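Local coordinates for protein xylulose kinase (Bifidobacterium adolescentis ATCC 15703, PDB 3I8B) that probably phosphorylates D-xylulose at the expense of ATP, giving D-xylulose 5-phosphate and ADP, as a kinase of the FGGY family, at residues T145-V150 and A218-A223. Residues are numbered along the deposited sequence; the frame is centred on the assembly and turned at random.
Sequences TKVAWV and AMVLEA
The helical segments 145-150 and 218-223 run side by side in the same direction, their axes inclined by 17° and approaching to 8.4 Å, with Ala-148 and Val-220 as the residues of closest register (CA to CA 4.9 Å). The close approach is consistent with the small Ala-148 methyl lying at the flank of the interface. Val-220 supplies the projecting side chain: its CB bond points at the opposite helix, and its CB comes to 3.7 Å from Ala-148 CB. The two branches of Val-220 then divide the work. CG1, with a chi1 of -49°, is anti to the carbonyl carbon and lies against the Ala-148 methyl; this puts CG2 between the backbone N and the carbonyl carbon of Val-220, where it rests on the main chain of Ala-148, 3.8 Å from the N of that residue. The same CG2 meets Val-147 CG1 at 3.9 Å, where the two valine side chains cross almost perpendicularly. Leu-221 adds a looser touch; although its CB bond is directed away from segment 145-150, with CD1 anti to CA (chi2 179°) the other branch, CD2, reaches to 4.3 Å from Val-147 CG1. No direct hydrogen bond joins the helices. A water instead bridges two main-chain carbonyls, donating to Ala-148 O (3.2 Å) and to Val-220 O (2.8 Å), so the polar link runs through one water to two backbone acceptors beside an apolar, buried seam. Within the FGGY N-terminal region, the contact joins helix 143-153 to helix 214-225 as plain helix packing. Helix 99-110 touches both partners, through Gln-101 on Ala-148 and Leu-105 on Val-220, while Leu-221 also packs against Val-158 of helix 155-158 and against Ala-230 and His-233 of helix 227-236.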
loop_
_atom_site.group_PDB
_atom_site.type_symbol
_atom_site.label_atom_id
_atom_site.label_comp_id
_atom_site.label_asym_id
_atom_site.label_seq_id
_atom_site.Cartn_x
_atom_site.Cartn_y
_atom_site.Cartn_z
ATOM N N THR A 145 -2.320 3.425 -15.048
ATOM C CA THR A 145 -1.493 4.496 -15.615
ATOM C C THR A 145 -0.291 3.916 -16.352
ATOM O O THR A 145 0.139 4.467 -17.365
ATOM C CB THR A 145 -1.043 5.535 -14.571
ATOM O OG1 THR A 145 0.063 5.022 -13.816
ATOM C CG2 THR A 145 -2.201 5.878 -13.634
ATOM N N LYS A 146 0.215 2.784 -15.859
ATOM C CA LYS A 146 1.339 2.096 -16.494
ATOM C C LYS A 146 0.923 1.533 -17.850
ATOM O O LYS A 146 1.651 1.658 -18.846
ATOM C CB LYS A 146 1.854 0.947 -15.616
ATOM C CG LYS A 146 2.182 1.317 -14.179
ATOM C CD LYS A 146 3.109 2.545 -14.089
ATOM C CE LYS A 146 3.684 2.657 -12.679
ATOM N NZ LYS A 146 4.436 3.928 -12.489
ATOM N N VAL A 147 -0.253 0.917 -17.880
ATOM C CA VAL A 147 -0.779 0.355 -19.115
ATOM C C VAL A 147 -0.993 1.470 -20.127
ATOM O O VAL A 147 -0.631 1.331 -21.285
ATOM C CB VAL A 147 -2.092 -0.408 -18.890
ATOM C CG1 VAL A 147 -2.638 -0.940 -20.231
ATOM C CG2 VAL A 147 -1.876 -1.547 -17.881
ATOM N N ALA A 148 -1.573 2.575 -19.668
ATOM C CA ALA A 148 -1.690 3.794 -20.470
ATOM C C ALA A 148 -0.356 4.241 -21.067
ATOM O O ALA A 148 -0.272 4.574 -22.249
ATOM C CB ALA A 148 -2.273 4.912 -19.635
ATOM N N TRP A 149 0.682 4.253 -20.243
ATOM C CA TRP A 149 1.988 4.706 -20.672
ATOM C C TRP A 149 2.523 3.793 -21.772
ATOM O O TRP A 149 3.118 4.254 -22.756
ATOM C CB TRP A 149 2.961 4.747 -19.486
ATOM C CG TRP A 149 4.338 5.178 -19.897
ATOM C CD1 TRP A 149 4.864 6.435 -19.810
ATOM C CD2 TRP A 149 5.354 4.357 -20.489
ATOM N NE1 TRP A 149 6.146 6.446 -20.302
ATOM C CE2 TRP A 149 6.474 5.181 -20.718
ATOM C CE3 TRP A 149 5.432 2.995 -20.822
ATOM C CZ2 TRP A 149 7.654 4.695 -21.283
ATOM C CZ3 TRP A 149 6.596 2.513 -21.386
ATOM C CH2 TRP A 149 7.695 3.363 -21.610
ATOM N N VAL A 150 2.312 2.493 -21.599
ATOM C CA VAL A 150 2.770 1.518 -22.576
ATOM C C VAL A 150 2.020 1.692 -23.896
ATOM O O VAL A 150 2.606 1.550 -24.973
ATOM C CB VAL A 150 2.606 0.064 -22.067
ATOM C CG1 VAL A 150 2.988 -0.920 -23.164
ATOM C CG2 VAL A 150 3.462 -0.162 -20.820
ATOM N N ALA A 218 -9.960 -0.200 -21.895
ATOM C CA ALA A 218 -10.175 0.220 -23.281
ATOM C C ALA A 218 -9.818 1.691 -23.447
ATOM O O ALA A 218 -9.239 2.101 -24.452
ATOM C CB ALA A 218 -11.640 -0.020 -23.709
HETATM N N MSE A 219 -10.174 2.488 -22.449
HETATM C CA MSE A 219 -9.977 3.931 -22.529
HETATM C C MSE A 219 -8.519 4.285 -22.783
HETATM O O MSE A 219 -8.225 5.233 -23.518
HETATM C CB MSE A 219 -10.483 4.606 -21.256
HETATM C CG MSE A 219 -9.935 6.004 -21.013
HETATM SE SE MSE A 219 -10.641 6.744 -19.326
HETATM C CE MSE A 219 -12.554 6.789 -19.755
ATOM N N VAL A 220 -7.601 3.529 -22.180
ATOM C CA VAL A 220 -6.173 3.816 -22.362
ATOM C C VAL A 220 -5.548 3.100 -23.560
ATOM O O VAL A 220 -4.509 3.527 -24.062
ATOM C CB VAL A 220 -5.345 3.557 -21.074
ATOM C CG1 VAL A 220 -6.022 4.223 -19.881
ATOM C CG2 VAL A 220 -5.146 2.049 -20.830
ATOM N N LEU A 221 -6.181 2.015 -24.010
ATOM C CA LEU A 221 -5.719 1.276 -25.185
ATOM C C LEU A 221 -6.062 2.010 -26.486
ATOM O O LEU A 221 -5.459 1.767 -27.535
ATOM C CB LEU A 221 -6.338 -0.126 -25.218
ATOM C CG LEU A 221 -5.864 -1.090 -24.122
ATOM C CD1 LEU A 221 -6.548 -2.455 -24.218
ATOM C CD2 LEU A 221 -4.323 -1.240 -24.123
ATOM N N GLU A 222 -7.047 2.894 -26.405
ATOM C CA GLU A 222 -7.554 3.600 -27.579
ATOM C C GLU A 222 -6.447 4.317 -28.334
ATOM O O GLU A 222 -6.451 4.340 -29.568
ATOM C CB GLU A 222 -8.641 4.594 -27.151
ATOM C CG GLU A 222 -9.392 5.301 -28.267
ATOM C CD GLU A 222 -10.765 5.763 -27.794
ATOM O OE1 GLU A 222 -11.631 4.901 -27.504
ATOM O OE2 GLU A 222 -10.968 6.979 -27.681
ATOM N N ALA A 223 -5.496 4.881 -27.587
ATOM C CA ALA A 223 -4.385 5.622 -28.168
ATOM C C ALA A 223 -3.590 4.790 -29.159
ATOM O O ALA A 223 -3.108 5.312 -30.164
ATOM C CB ALA A 223 -3.457 6.149 -27.077
HETATM O O HOH W 1 -2.991 5.747 -23.385
#